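Side-chain contact in threonine phosphate decarboxylase-like enzyme (Sulfurospirillum multivorans, PDB 6OUX), which uses pyridoxal phosphate to decarboxylate L-serine O-phosphate to ethanolamine O-phosphate, a building block of norcobamide cofactors: residues 14-19 and 35-40. Sequence-based numbering, arbitrary orientation.
Sequences TKAFHA and KKMFPT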
loop_
_atom_site.group_PDB
_atom_site.type_symbol
_atom_site.label_atom_id
_atom_site.label_comp_id
_atom_site.label_asym_id
_atom_site.label_seq_id
_atom_site.Cartn_x
_atom_site.Cartn_y
_atom_site.Cartn_z
ATOM N N THR A 14 -14.335 -12.531 -29.942
ATOM C CA THR A 14 -13.156 -13.278 -29.423
ATOM C C THR A 14 -11.844 -12.745 -29.907
ATOM O O THR A 14 -10.865 -12.602 -29.124
ATOM C CB THR A 14 -13.228 -14.735 -29.826
ATOM O OG1 THR A 14 -14.465 -15.280 -29.399
ATOM C CG2 THR A 14 -12.035 -15.522 -29.265
ATOM N N LYS A 15 -11.768 -12.446 -31.206
ATOM C CA LYS A 15 -10.511 -11.916 -31.732
ATOM C C LYS A 15 -10.153 -10.580 -31.136
ATOM O O LYS A 15 -8.981 -10.364 -30.759
ATOM C CB LYS A 15 -10.515 -11.835 -33.279
ATOM C CG LYS A 15 -10.337 -13.208 -33.914
ATOM C CD LYS A 15 -10.027 -13.035 -35.384
ATOM C CE LYS A 15 -10.217 -14.325 -36.174
ATOM N NZ LYS A 15 -9.272 -14.240 -37.314
ATOM N N ALA A 16 -11.128 -9.657 -31.060
ATOM C CA ALA A 16 -10.868 -8.331 -30.464
ATOM C C ALA A 16 -10.492 -8.505 -28.990
ATOM O O ALA A 16 -9.562 -7.870 -28.469
ATOM C CB ALA A 16 -12.118 -7.468 -30.585
ATOM N N PHE A 17 -11.213 -9.390 -28.314
ATOM C CA PHE A 17 -10.975 -9.639 -26.868
ATOM C C PHE A 17 -9.492 -10.082 -26.580
ATOM O O PHE A 17 -8.788 -9.492 -25.743
ATOM C CB PHE A 17 -12.066 -10.623 -26.405
ATOM C CG PHE A 17 -11.895 -11.163 -25.012
ATOM C CD1 PHE A 17 -12.441 -10.498 -23.920
ATOM C CD2 PHE A 17 -11.235 -12.371 -24.795
ATOM C CE1 PHE A 17 -12.315 -11.033 -22.654
ATOM C CE2 PHE A 17 -11.108 -12.897 -23.502
ATOM C CZ PHE A 17 -11.634 -12.203 -22.450
ATOM N N HIS A 18 -8.996 -11.046 -27.351
ATOM C CA HIS A 18 -7.552 -11.374 -27.377
ATOM C C HIS A 18 -6.571 -10.257 -27.749
ATOM O O HIS A 18 -5.471 -10.200 -27.222
ATOM C CB HIS A 18 -7.298 -12.537 -28.313
ATOM C CG HIS A 18 -7.777 -13.863 -27.794
ATOM N ND1 HIS A 18 -8.119 -14.087 -26.473
ATOM C CD2 HIS A 18 -7.927 -15.053 -28.424
ATOM C CE1 HIS A 18 -8.472 -15.352 -26.319
ATOM N NE2 HIS A 18 -8.352 -15.961 -27.487
ATOM N N ALA A 19 -6.911 -9.401 -28.684
ATOM C CA ALA A 19 -6.023 -8.263 -29.009
ATOM C C ALA A 19 -5.638 -7.449 -27.756
ATOM O O ALA A 19 -4.564 -6.830 -27.717
ATOM C CB ALA A 19 -6.679 -7.325 -30.029
ATOM N N LYS A 35 -14.303 -2.411 -20.947
ATOM C CA LYS A 35 -15.223 -1.279 -21.024
ATOM C C LYS A 35 -14.910 -0.375 -22.215
ATOM O O LYS A 35 -15.830 0.071 -22.894
ATOM C CB LYS A 35 -15.222 -0.445 -19.729
ATOM C CG LYS A 35 -16.053 0.847 -19.788
ATOM C CD LYS A 35 -17.537 0.579 -20.061
ATOM C CE LYS A 35 -18.334 1.851 -20.329
ATOM N NZ LYS A 35 -18.736 2.542 -19.076
ATOM N N LYS A 36 -13.642 -0.089 -22.478
ATOM C CA LYS A 36 -13.352 0.767 -23.650
ATOM C C LYS A 36 -13.515 -0.011 -24.963
ATOM O O LYS A 36 -14.211 0.453 -25.853
ATOM C CB LYS A 36 -12.027 1.553 -23.550
ATOM C CG LYS A 36 -10.735 0.759 -23.439
ATOM C CD LYS A 36 -9.545 1.704 -23.283
ATOM C CE LYS A 36 -9.459 2.264 -21.866
ATOM N NZ LYS A 36 -8.891 3.638 -21.853
ATOM N N MET A 37 -12.954 -1.214 -25.064
ATOM C CA MET A 37 -13.165 -2.058 -26.266
ATOM C C MET A 37 -14.636 -2.449 -26.473
ATOM O O MET A 37 -15.133 -2.453 -27.591
ATOM C CB MET A 37 -12.288 -3.322 -26.216
ATOM C CG MET A 37 -12.331 -4.210 -27.464
ATOM S SD MET A 37 -11.642 -3.365 -28.926
ATOM C CE MET A 37 -10.049 -4.192 -29.082
ATOM N N PHE A 38 -15.349 -2.794 -25.415
ATOM C CA PHE A 38 -16.740 -3.219 -25.593
ATOM C C PHE A 38 -17.653 -2.392 -24.720
ATOM O O PHE A 38 -18.123 -2.872 -23.679
ATOM C CB PHE A 38 -16.888 -4.703 -25.281
ATOM C CG PHE A 38 -15.954 -5.571 -26.060
ATOM C CD1 PHE A 38 -16.147 -5.768 -27.420
ATOM C CD2 PHE A 38 -14.874 -6.177 -25.437
ATOM C CE1 PHE A 38 -15.303 -6.605 -28.125
ATOM C CE2 PHE A 38 -14.029 -7.009 -26.133
ATOM C CZ PHE A 38 -14.240 -7.231 -27.480
ATOM N N PRO A 39 -17.929 -1.144 -25.148
ATOM C CA PRO A 39 -18.577 -0.220 -24.196
ATOM C C PRO A 39 -20.021 -0.569 -23.888
ATOM O O PRO A 39 -20.511 -0.250 -22.822
ATOM C CB PRO A 39 -18.429 1.173 -24.858
ATOM C CG PRO A 39 -17.920 0.939 -26.257
ATOM C CD PRO A 39 -17.838 -0.563 -26.503
ATOM N N THR A 40 -20.689 -1.244 -24.798
ATOM C CA THR A 40 -22.007 -1.763 -24.523
ATOM C C THR A 40 -22.031 -3.094 -23.726
ATOM O O THR A 40 -23.123 -3.557 -23.389
ATOM C CB THR A 40 -22.743 -2.020 -25.839
ATOM O OG1 THR A 40 -21.969 -2.933 -26.604
ATOM C CG2 THR A 40 -22.915 -0.706 -26.648
#
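Phe38 reaches helix 11-19 with the far end of its ring, and Phe38 CZ lies 3.8 Å from CB of Ala16. On the Phe17 side the ring comes edge-on: backbone N of Phe17 is near the ring plane, 3.8 Å from Phe38 CZ, while Phe38 CE2 sits 4.1 Å from CB of Phe17. CB of Phe38 points toward helix 11-19, and with CG anti to the carbonyl carbon (chi1 -54°) the ring extends to it. Phe38 is also the first residue to leave helical geometry after helix 31-37. Two N-terminal helices of this class I and II aminotransferase-family chain are thus joined by apolar contacts, without a hydrogen bond between the two segments. Phe13, one turn before Phe17, stacks on the Phe38 ring. Replacing Phe38 by alanine removes the whole ring, which is likely to leave Ala16 and the Phe17 backbone without their aromatic neighbour and open a gap between the helices. Met37 adds a smaller contact through its terminal methyl: bent at chi2 and chi3, it brings CE to 3.8 Å from O of Ala16. Met37 CG lies over one face of the Phe38 ring, offset toward the rim. Beyond CB, the Phe17 ring turns to Ile343 and Leu347 of helix 339-350, its side chain about 8 Å from that of Arg355, which probably binds O-phospho-L-serine.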